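Local structure of cortical-lytic enzyme (Bacillus cereus, 4S3J) at residues 328-333 with 378-383; 349-354 with 370-375. The protein hydrolyses partially degraded cortex peptidoglycan of bacterial spores during germination, as an N-acetylglucosaminidase that recognises muramic acid delta-lactam. All coordinates share one frame; numbering follows the deposited sequence.

Contact 1: residues 328-333 with 378-383; sequences DWKLPF and VQHEVW
His380 and Asp328 lock together across two antiparallel strands. ND1 of the imidazole donates to OD1 of Asp328 at 2.6 Å; the oxygen sits almost in the ring plane and is met on its syn side. Ring and carboxylate planes are steeply turned, 76° apart. With its CG anti to the backbone N (chi1 178°), Asp328 reaches diagonally past Val382, its bridge partner, to the histidine. NE2 of His380 is bonded to Asp374, so the imidazole has a carboxylate partner at each nitrogen, which would probably stabilise its protonated form. Lys330, the bridge partner of His380, lays its aliphatic chain alongside the ring. Its CG stands over one face, 3.9 Å from the ring centroid, a CH-pi contact that exploits the methylenes while the ammonium end runs on toward solvent.

The backbones are joined twice at Trp329 and Glu381, a hydrogen-bonded pair: Trp329 N gives to Glu381 O at 2.9 Å, and Glu381 N returns the bond to Trp329 O. On the face bearing these two side chains, the indole of Trp329 turns its edge to the Glu381 carbonyl, and CZ3 reaches CD1 of Trp383 at 3.8 Å. Glu381 OE2 accepts from Trp383 NE1, which steadies the second indole.

Toward the Leu331-Gln379 end the contact loosens. Leu331 N still bonds Gln379 O at 2.9 Å, and methyl CD1 of Leu331 rests 3.6 Å from the amide carbon CD of Gln379, whose OE1 is taken by Asn371. Beyond that a water bridges Leu331 O and Gln379 N. The pairing extends the seventh barrel strand, 318-330, into an excursion before the eighth, as in the alpha+beta insertion of many family 18 TIM barrels.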
loop_
_atom_site.group_PDB
_atom_site.type_symbol
_atom_site.label_atom_id
_atom_site.label_comp_id
_atom_site.label_asym_id
_atom_site.label_seq_id
_atom_site.Cartn_x
_atom_site.Cartn_y
_atom_site.Cartn_z
ATOM N N ASP A 328 -13.106 4.716 10.627
ATOM C CA ASP A 328 -14.350 4.553 11.361
ATOM C C ASP A 328 -14.967 5.948 11.449
ATOM O O ASP A 328 -14.395 6.834 12.090
ATOM C CB ASP A 328 -14.065 3.947 12.741
ATOM C CG ASP A 328 -15.313 3.780 13.597
ATOM O OD1 ASP A 328 -16.297 4.530 13.410
ATOM O OD2 ASP A 328 -15.285 2.910 14.487
ATOM N N TRP A 329 -16.060 6.166 10.731
ATOM C CA TRP A 329 -16.809 7.420 10.720
ATOM C C TRP A 329 -18.045 7.350 11.609
ATOM O O TRP A 329 -18.785 6.382 11.540
ATOM C CB TRP A 329 -17.290 7.742 9.310
ATOM C CG TRP A 329 -16.289 8.155 8.280
ATOM C CD1 TRP A 329 -15.927 9.437 7.981
ATOM C CD2 TRP A 329 -15.586 7.310 7.349
ATOM N NE1 TRP A 329 -15.020 9.440 6.949
ATOM C CE2 TRP A 329 -14.799 8.154 6.534
ATOM C CE3 TRP A 329 -15.543 5.927 7.126
ATOM C CZ2 TRP A 329 -13.974 7.668 5.522
ATOM C CZ3 TRP A 329 -14.715 5.444 6.104
ATOM C CH2 TRP A 329 -13.958 6.318 5.312
ATOM N N LYS A 330 -18.301 8.386 12.395
ATOM C CA LYS A 330 -19.585 8.530 13.078
ATOM C C LYS A 330 -20.581 9.188 12.142
ATOM O O LYS A 330 -20.222 10.083 11.373
ATOM C CB LYS A 330 -19.434 9.348 14.363
ATOM C CG LYS A 330 -18.664 8.620 15.443
ATOM C CD LYS A 330 -18.493 9.512 16.646
ATOM C CE LYS A 330 -17.656 8.859 17.701
ATOM N NZ LYS A 330 -17.439 9.805 18.832
ATOM N N LEU A 331 -21.836 8.733 12.202
ATOM C CA LEU A 331 -22.916 9.212 11.329
ATOM C C LEU A 331 -23.921 10.009 12.146
ATOM O O LEU A 331 -24.070 9.774 13.339
ATOM C CB LEU A 331 -23.611 8.026 10.633
ATOM C CG LEU A 331 -22.752 7.170 9.700
ATOM C CD1 LEU A 331 -23.548 5.982 9.137
ATOM C CD2 LEU A 331 -22.199 7.977 8.567
ATOM N N PRO A 332 -24.620 10.962 11.505
ATOM C CA PRO A 332 -24.499 11.320 10.090
ATOM C C PRO A 332 -23.265 12.172 9.825
ATOM O O PRO A 332 -22.813 12.893 10.729
ATOM C CB PRO A 332 -25.781 12.110 9.826
ATOM C CG PRO A 332 -26.068 12.781 11.144
ATOM C CD PRO A 332 -25.662 11.760 12.188
ATOM N N PHE A 333 -22.737 12.110 8.605
ATOM C CA PHE A 333 -21.626 12.969 8.244
ATOM C C PHE A 333 -22.122 14.398 8.120
ATOM O O PHE A 333 -23.139 14.669 7.482
ATOM C CB PHE A 333 -20.975 12.546 6.940
ATOM C CG PHE A 333 -19.939 13.518 6.468
ATOM C CD1 PHE A 333 -18.705 13.577 7.094
ATOM C CD2 PHE A 333 -20.203 14.399 5.436
ATOM C CE1 PHE A 333 -17.747 14.477 6.684
ATOM C CE2 PHE A 333 -19.247 15.302 5.026
ATOM C CZ PHE A 333 -18.023 15.344 5.649
ATOM N N VAL A 378 -24.766 5.772 18.998
ATOM C CA VAL A 378 -24.313 6.509 17.826
ATOM C C VAL A 378 -23.965 5.505 16.728
ATOM O O VAL A 378 -23.290 4.503 17.007
ATOM C CB VAL A 378 -23.099 7.411 18.167
ATOM C CG1 VAL A 378 -22.561 8.100 16.929
ATOM C CG2 VAL A 378 -23.491 8.449 19.230
ATOM N N GLN A 379 -24.437 5.745 15.503
ATOM C CA GLN A 379 -24.095 4.866 14.376
ATOM C C GLN A 379 -22.702 5.173 13.829
ATOM O O GLN A 379 -22.321 6.352 13.723
ATOM C CB GLN A 379 -25.121 4.992 13.251
ATOM C CG GLN A 379 -24.882 3.933 12.182
ATOM C CD GLN A 379 -25.830 3.948 10.993
ATOM O OE1 GLN A 379 -25.614 3.202 10.035
ATOM N NE2 GLN A 379 -26.882 4.762 11.045
ATOM N N HIS A 380 -21.948 4.122 13.514
ATOM C CA HIS A 380 -20.645 4.223 12.851
ATOM C C HIS A 380 -20.671 3.476 11.515
ATOM O O HIS A 380 -21.394 2.480 11.364
ATOM C CB HIS A 380 -19.541 3.613 13.707
ATOM C CG HIS A 380 -19.290 4.300 15.017
ATOM N ND1 HIS A 380 -18.068 4.848 15.347
ATOM C CD2 HIS A 380 -20.075 4.451 16.112
ATOM C CE1 HIS A 380 -18.111 5.333 16.566
ATOM N NE2 HIS A 380 -19.326 5.108 17.063
ATOM N N GLU A 381 -19.848 3.932 10.576
ATOM C CA GLU A 381 -19.600 3.214 9.323
ATOM C C GLU A 381 -18.102 3.061 9.147
ATOM O O GLU A 381 -17.358 4.036 9.286
ATOM C CB GLU A 381 -20.210 3.954 8.129
ATOM C CG GLU A 381 -20.115 3.210 6.831
ATOM C CD GLU A 381 -21.036 3.752 5.785
ATOM O OE1 GLU A 381 -22.217 4.031 6.096
ATOM O OE2 GLU A 381 -20.587 3.901 4.640
ATOM N N VAL A 382 -17.674 1.845 8.837
ATOM C CA VAL A 382 -16.276 1.520 8.680
ATOM C C VAL A 382 -15.983 0.987 7.292
ATOM O O VAL A 382 -16.671 0.082 6.828
ATOM C CB VAL A 382 -15.839 0.464 9.713
ATOM C CG1 VAL A 382 -14.374 0.137 9.547
ATOM C CG2 VAL A 382 -16.140 0.926 11.132
ATOM N N TRP A 383 -14.973 1.557 6.625
ATOM C CA TRP A 383 -14.426 1.019 5.371
ATOM C C TRP A 383 -12.958 0.700 5.639
ATOM O O TRP A 383 -12.292 1.477 6.311
ATOM C CB TRP A 383 -14.571 2.017 4.215
ATOM C CG TRP A 383 -15.983 2.168 3.769
ATOM C CD1 TRP A 383 -16.939 2.972 4.317
ATOM C CD2 TRP A 383 -16.612 1.469 2.692
ATOM N NE1 TRP A 383 -18.130 2.821 3.644
ATOM C CE2 TRP A 383 -17.958 1.916 2.631
ATOM C CE3 TRP A 383 -16.170 0.519 1.763
ATOM C CZ2 TRP A 383 -18.869 1.404 1.706
ATOM C CZ3 TRP A 383 -17.068 0.044 0.827
ATOM C CH2 TRP A 383 -18.398 0.486 0.803
HETATM O O HOH W 1 -25.846 8.185 14.636
#

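Contact 2: residues 349-354 with 370-375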
loop_
_atom_site.group_PDB
_atom_site.type_symbol
_atom_site.label_atom_id
_atom_site.label_comp_id
_atom_site.label_asym_id
_atom_site.label_seq_id
_atom_site.Cartn_x
_atom_site.Cartn_y
_atom_site.Cartn_z
ATOM N N VAL A 349 -11.713 -5.426 12.140
ATOM C CA VAL A 349 -12.400 -6.689 12.439
ATOM C C VAL A 349 -12.789 -6.704 13.914
ATOM O O VAL A 349 -13.869 -7.164 14.282
ATOM C CB VAL A 349 -11.532 -7.897 12.104
ATOM C CG1 VAL A 349 -12.226 -9.211 12.522
ATOM C CG2 VAL A 349 -11.234 -7.913 10.621
ATOM N N ALA A 350 -11.932 -6.172 14.777
ATOM C CA ALA A 350 -12.229 -6.171 16.209
ATOM C C ALA A 350 -13.467 -5.332 16.545
ATOM O O ALA A 350 -14.212 -5.663 17.480
ATOM C CB ALA A 350 -11.014 -5.683 16.988
ATOM N N LEU A 351 -13.701 -4.246 15.801
ATOM C CA LEU A 351 -14.916 -3.459 15.981
ATOM C C LEU A 351 -16.170 -4.248 15.594
ATOM O O LEU A 351 -17.190 -4.214 16.286
ATOM C CB LEU A 351 -14.833 -2.170 15.162
ATOM C CG LEU A 351 -13.854 -1.130 15.699
ATOM C CD1 LEU A 351 -13.613 -0.108 14.622
ATOM C CD2 LEU A 351 -14.359 -0.436 16.978
ATOM N N ALA A 352 -16.114 -4.950 14.471
ATOM C CA ALA A 352 -17.269 -5.751 14.036
ATOM C C ALA A 352 -17.529 -6.848 15.057
ATOM O O ALA A 352 -18.680 -7.155 15.372
ATOM C CB ALA A 352 -17.032 -6.330 12.645
ATOM N N ARG A 353 -16.469 -7.445 15.603
ATOM C CA ARG A 353 -16.630 -8.458 16.651
ATOM C C ARG A 353 -17.299 -7.869 17.910
ATOM O O ARG A 353 -18.263 -8.417 18.472
ATOM C CB ARG A 353 -15.265 -9.045 17.002
ATOM C CG ARG A 353 -15.295 -10.124 18.082
ATOM C CD ARG A 353 -13.878 -10.667 18.357
ATOM N NE ARG A 353 -13.330 -11.347 17.187
ATOM C CZ ARG A 353 -12.363 -10.928 16.388
ATOM N NH1 ARG A 353 -12.041 -11.681 15.337
ATOM N NH2 ARG A 353 -11.702 -9.814 16.630
ATOM N N LYS A 354 -16.783 -6.737 18.359
ATOM C CA LYS A 354 -17.256 -6.131 19.604
ATOM C C LYS A 354 -18.728 -5.753 19.529
ATOM O O LYS A 354 -19.486 -5.939 20.492
ATOM C CB LYS A 354 -16.428 -4.890 19.939
ATOM C CG LYS A 354 -16.874 -4.126 21.165
ATOM C CD LYS A 354 -15.886 -3.051 21.476
ATOM C CE LYS A 354 -16.378 -2.191 22.645
ATOM N NZ LYS A 354 -15.517 -1.004 22.854
ATOM N N PHE A 370 -18.707 -2.158 7.082
ATOM C CA PHE A 370 -19.817 -2.506 7.962
ATOM C C PHE A 370 -20.294 -1.281 8.721
ATOM O O PHE A 370 -19.620 -0.238 8.737
ATOM C CB PHE A 370 -19.452 -3.626 8.955
ATOM C CG PHE A 370 -18.270 -3.326 9.824
ATOM C CD1 PHE A 370 -16.979 -3.638 9.399
ATOM C CD2 PHE A 370 -18.431 -2.732 11.074
ATOM C CE1 PHE A 370 -15.887 -3.355 10.180
ATOM C CE2 PHE A 370 -17.343 -2.458 11.860
ATOM C CZ PHE A 370 -16.071 -2.759 11.419
ATOM N N ASN A 371 -21.478 -1.401 9.316
ATOM C CA ASN A 371 -22.049 -0.355 10.171
ATOM C C ASN A 371 -22.409 -0.958 11.526
ATOM O O ASN A 371 -22.797 -2.143 11.616
ATOM C CB ASN A 371 -23.298 0.270 9.555
ATOM C CG ASN A 371 -23.021 1.018 8.265
ATOM O OD1 ASN A 371 -22.586 0.427 7.266
ATOM N ND2 ASN A 371 -23.360 2.304 8.251
ATOM N N TYR A 372 -22.316 -0.153 12.581
ATOM C CA TYR A 372 -22.659 -0.617 13.920
ATOM C C TYR A 372 -23.165 0.536 14.778
ATOM O O TYR A 372 -22.989 1.697 14.409
ATOM C CB TYR A 372 -21.449 -1.284 14.582
ATOM C CG TYR A 372 -20.290 -0.389 14.985
ATOM C CD1 TYR A 372 -20.247 0.207 16.243
ATOM C CD2 TYR A 372 -19.215 -0.164 14.123
ATOM C CE1 TYR A 372 -19.165 1.017 16.633
ATOM C CE2 TYR A 372 -18.125 0.643 14.507
ATOM C CZ TYR A 372 -18.109 1.228 15.769
ATOM O OH TYR A 372 -17.041 2.036 16.172
ATOM N N PHE A 373 -23.803 0.210 15.906
ATOM C CA PHE A 373 -24.137 1.206 16.932
ATOM C C PHE A 373 -23.253 1.020 18.151
ATOM O O PHE A 373 -23.085 -0.111 18.624
ATOM C CB PHE A 373 -25.604 1.115 17.368
ATOM C CG PHE A 373 -26.564 1.625 16.362
ATOM C CD1 PHE A 373 -26.775 2.977 16.227
ATOM C CD2 PHE A 373 -27.284 0.753 15.564
ATOM C CE1 PHE A 373 -27.654 3.465 15.278
ATOM C CE2 PHE A 373 -28.158 1.238 14.613
ATOM C CZ PHE A 373 -28.357 2.583 14.480
ATOM N N ASP A 374 -22.688 2.109 18.673
ATOM C CA ASP A 374 -21.908 1.996 19.894
ATOM C C ASP A 374 -22.828 2.066 21.125
ATOM O O ASP A 374 -24.057 2.159 21.000
ATOM C CB ASP A 374 -20.782 3.068 19.954
ATOM C CG ASP A 374 -21.289 4.506 20.010
ATOM O OD1 ASP A 374 -22.421 4.757 20.466
ATOM O OD2 ASP A 374 -20.511 5.407 19.592
ATOM N N GLU A 375 -22.205 2.005 22.297
ATOM C CA GLU A 375 -22.911 1.945 23.576
ATOM C C GLU A 375 -23.739 3.205 23.849
ATOM O O GLU A 375 -24.653 3.198 24.685
ATOM C CB GLU A 375 -21.891 1.754 24.712
ATOM C CG GLU A 375 -21.017 0.503 24.609
ATOM C CD GLU A 375 -19.681 0.731 23.878
ATOM O OE1 GLU A 375 -19.602 1.553 22.931
ATOM O OE2 GLU A 375 -18.689 0.077 24.270
#
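The Phe370 ring receives the methyl group of Ala352 over the centre of one face: CB lies 3.9 Å from the ring centroid and only 9° off the normal, a nearly ideal CH-pi approach. At the ring's edge, near its plane, Leu351 CB comes within 4.0 Å of CZ. Alanine suits this position because its short side chain lets the helix backbone come down to the ring as well, with Ala352 N just 3.8 Å from Phe370 CZ. Phe370 reaches the helix by placing CG between its backbone N and carbonyl carbon (chi1 57°), a crowded position that stands the ring up from the strand. Its side chain also packs against Val357 and Val382. Two residues on, the Tyr372 ring stacks with both Tyr355 and His380, while Leu351 approaches it obliquely; methyl CD2 lies 3.7 Å from the phenolic OH, whose hydrogen-bond partner is the carboxylate of Asp328.

Helix 345-354 therefore covers one side of strand 367-373, its short axis 9.1 Å from that of the strand and inclined by 46° to it. This helix-on-sheet layer belongs to the excursion between the last two barrel strands, consistent with the alpha+beta insertion found in many glycosyl hydrolases of family 18. Elsewhere on the helix, Arg353 NE bonds the carbonyl oxygen of Thr39 in the first LysM repeat, so the same helix also meets a LysM domain, a module that generally binds peptidoglycan.

The hydrophobic grip gives way to charge at the end of the contact. Lys354, fully extended, sends its ammonium group out to Glu375, just past the strand. NZ and OE2 are 3.6 Å apart, a long salt bridge, and the side chains meet at about a right angle. Glu375 bends at chi2 to bring its carboxylate back toward the helix, where OE1 is held by the hydroxyl of Tyr355.

How the contacts relate
The two contacts lie about 10 Å apart, centre to centre, on the same side of the molecule. In chain order come strand 318-330, helix 345-354, strand 367-373 and strand 379-383, so contact 2 is formed wholly by chain lying between the two segments of contact 1. Strands 367-373 and 379-383 are consecutive antiparallel neighbours, and a backbone bond from His380 N to Tyr372 O, 2.8 Å long, stitches them together. Contact 1 ties this sheet to a barrel strand; contact 2 adds the helix over it. Together they build a lobe of the glycosyl hydrolase domain, away from Glu220, the probable proton donor.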